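Local coordinates for uncharacterized protein (Klebsiella pneumoniae, PDB 2A2L) that is of unknown function but belongs to the HbpS-like family, whose name-giving members degrade haem, and assembles from several copies of the same chain, at residues Leu108-Phe112 and Gln135-Phe141. Sequence-based numbering, arbitrary orientation.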
loop_
_atom_site.group_PDB
_atom_site.type_symbol
_atom_site.label_atom_id
_atom_site.label_comp_id
_atom_site.label_asym_id
_atom_site.label_seq_id
_atom_site.Cartn_x
_atom_site.Cartn_y
_atom_site.Cartn_z
ATOM N N LEU A 108 -0.478 23.582 12.110
ATOM C CA LEU A 108 -1.420 24.708 12.173
ATOM C C LEU A 108 -1.889 25.112 10.776
ATOM O O LEU A 108 -1.099 25.119 9.848
ATOM C CB LEU A 108 -0.797 25.907 12.909
ATOM C CG LEU A 108 -0.655 25.746 14.426
ATOM C CD1 LEU A 108 0.152 26.858 15.030
ATOM C CD2 LEU A 108 -2.016 25.645 15.125
ATOM N N PRO A 109 -3.185 25.420 10.615
ATOM C CA PRO A 109 -3.636 26.098 9.400
ATOM C C PRO A 109 -3.177 27.560 9.344
ATOM O O PRO A 109 -3.005 28.203 10.380
ATOM C CB PRO A 109 -5.156 26.016 9.515
ATOM C CG PRO A 109 -5.391 25.993 10.977
ATOM C CD PRO A 109 -4.308 25.127 11.518
ATOM N N VAL A 110 -2.956 28.064 8.135
ATOM C CA VAL A 110 -2.577 29.458 7.937
ATOM C C VAL A 110 -3.823 30.227 7.510
ATOM O O VAL A 110 -4.409 29.916 6.473
ATOM C CB VAL A 110 -1.495 29.603 6.831
ATOM C CG1 VAL A 110 -1.113 31.066 6.641
ATOM C CG2 VAL A 110 -0.268 28.773 7.154
ATOM N N ILE A 111 -4.221 31.209 8.308
ATOM C CA ILE A 111 -5.480 31.920 8.088
ATOM C C ILE A 111 -5.253 33.352 7.594
ATOM O O ILE A 111 -4.745 34.215 8.322
ATOM C CB ILE A 111 -6.348 31.950 9.362
ATOM C CG1 ILE A 111 -6.795 30.535 9.741
ATOM C CG2 ILE A 111 -7.527 32.912 9.212
ATOM C CD1 ILE A 111 -6.634 30.251 11.215
ATOM N N PHE A 112 -5.641 33.599 6.355
ATOM C CA PHE A 112 -5.509 34.919 5.764
ATOM C C PHE A 112 -6.874 35.339 5.225
ATOM O O PHE A 112 -7.446 34.644 4.383
ATOM C CB PHE A 112 -4.484 34.870 4.634
ATOM C CG PHE A 112 -3.867 36.215 4.277
ATOM C CD1 PHE A 112 -3.375 37.073 5.265
ATOM C CD2 PHE A 112 -3.720 36.583 2.942
ATOM C CE1 PHE A 112 -2.781 38.288 4.931
ATOM C CE2 PHE A 112 -3.121 37.798 2.591
ATOM C CZ PHE A 112 -2.653 38.653 3.591
ATOM N N GLN A 135 3.349 28.010 15.577
ATOM C CA GLN A 135 2.820 29.372 15.785
ATOM C C GLN A 135 3.845 30.440 15.405
ATOM O O GLN A 135 3.511 31.441 14.808
ATOM C CB GLN A 135 2.365 29.574 17.235
ATOM C CG GLN A 135 1.458 30.801 17.468
ATOM C CD GLN A 135 0.156 30.802 16.631
ATOM O OE1 GLN A 135 -0.154 31.777 15.925
ATOM N NE2 GLN A 135 -0.610 29.715 16.724
ATOM N N CYS A 136 5.095 30.183 15.760
ATOM C CA CYS A 136 6.250 30.950 15.360
ATOM C C CYS A 136 6.312 31.193 13.854
ATOM O O CYS A 136 6.594 32.296 13.430
ATOM C CB CYS A 136 7.482 30.189 15.845
ATOM S SG CYS A 136 9.098 30.641 15.171
ATOM N N ALA A 137 6.044 30.161 13.058
ATOM C CA ALA A 137 5.906 30.297 11.603
ATOM C C ALA A 137 4.744 31.220 11.206
ATOM O O ALA A 137 4.907 32.092 10.352
ATOM C CB ALA A 137 5.739 28.931 10.951
ATOM N N LEU A 138 3.582 31.027 11.826
ATOM C CA LEU A 138 2.403 31.858 11.577
ATOM C C LEU A 138 2.677 33.331 11.908
ATOM O O LEU A 138 2.368 34.221 11.126
ATOM C CB LEU A 138 1.202 31.329 12.374
ATOM C CG LEU A 138 0.773 29.863 12.169
ATOM C CD1 LEU A 138 -0.658 29.692 12.552
ATOM C CD2 LEU A 138 0.936 29.395 10.739
ATOM N N ASP A 139 3.300 33.570 13.054
ATOM C CA ASP A 139 3.697 34.906 13.478
ATOM C C ASP A 139 4.667 35.591 12.510
ATOM O O ASP A 139 4.653 36.828 12.384
ATOM C CB ASP A 139 4.338 34.839 14.866
ATOM C CG ASP A 139 3.323 34.895 15.975
ATOM O OD1 ASP A 139 2.167 35.279 15.698
ATOM O OD2 ASP A 139 3.685 34.567 17.130
ATOM N N CYS A 140 5.517 34.796 11.856
ATOM C CA CYS A 140 6.375 35.298 10.781
ATOM C C CYS A 140 5.503 35.664 9.580
ATOM O O CYS A 140 5.633 36.761 9.016
ATOM C CB CYS A 140 7.450 34.256 10.412
ATOM S SG CYS A 140 8.324 34.445 8.799
ATOM N N PHE A 141 4.588 34.759 9.225
ATOM C CA PHE A 141 3.752 34.943 8.045
ATOM C C PHE A 141 3.051 36.287 8.116
ATOM O O PHE A 141 3.188 37.108 7.209
ATOM C CB PHE A 141 2.724 33.812 7.886
ATOM C CG PHE A 141 1.656 34.099 6.850
ATOM C CD1 PHE A 141 1.948 34.027 5.494
ATOM C CD2 PHE A 141 0.370 34.454 7.235
ATOM C CE1 PHE A 141 0.982 34.298 4.544
ATOM C CE2 PHE A 141 -0.605 34.735 6.287
ATOM C CZ PHE A 141 -0.297 34.652 4.940
#
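F141 meets the strand with two different parts of its ring. One face receives V110 CG1, which sits 3.8 Å from the F141 ring centroid and 17° off its normal, a CH-pi contact displaced toward the CE2 and CD2 rim. The far edge of the ring, at CE2 and CZ, is directed at a face of F112: the centroids lie 5.3 Å apart with planes at 79°, which defines a T-shaped pair. On V110, CG1 is anti to the backbone N and meets F141, leaving CG2 for L138, whose CD2 is 3.8 Å from V110 CG2. CD1 of L138 reaches the strand residues before V110, 3.5 Å from P109 O and 3.8 Å from L108 CB. These contacts place the C-terminal helix 127-143 against strand 107-111, an outermost strand of the chain's four-stranded antiparallel sheet; the arrangement accords with the GAF-like alpha/beta fold expected for an HbpS-like protein. The two axes run almost parallel, at 10°, and approach to 9.2 Å; Q135 and L138 face the L108 end, and F141, one turn on from L138, spans V110 and F112. At the L108 end of the contact, the Q135 chain bends at chi2 and returns its amide to the strand, NE2 lying 3.4 Å from L108 CD1, where the two side chains cross at about a right angle. I12 and I117 add further apolar cover around V110 and F141, while K5 of the second subunit makes a cation-pi contact with F141 and donates to F141 O.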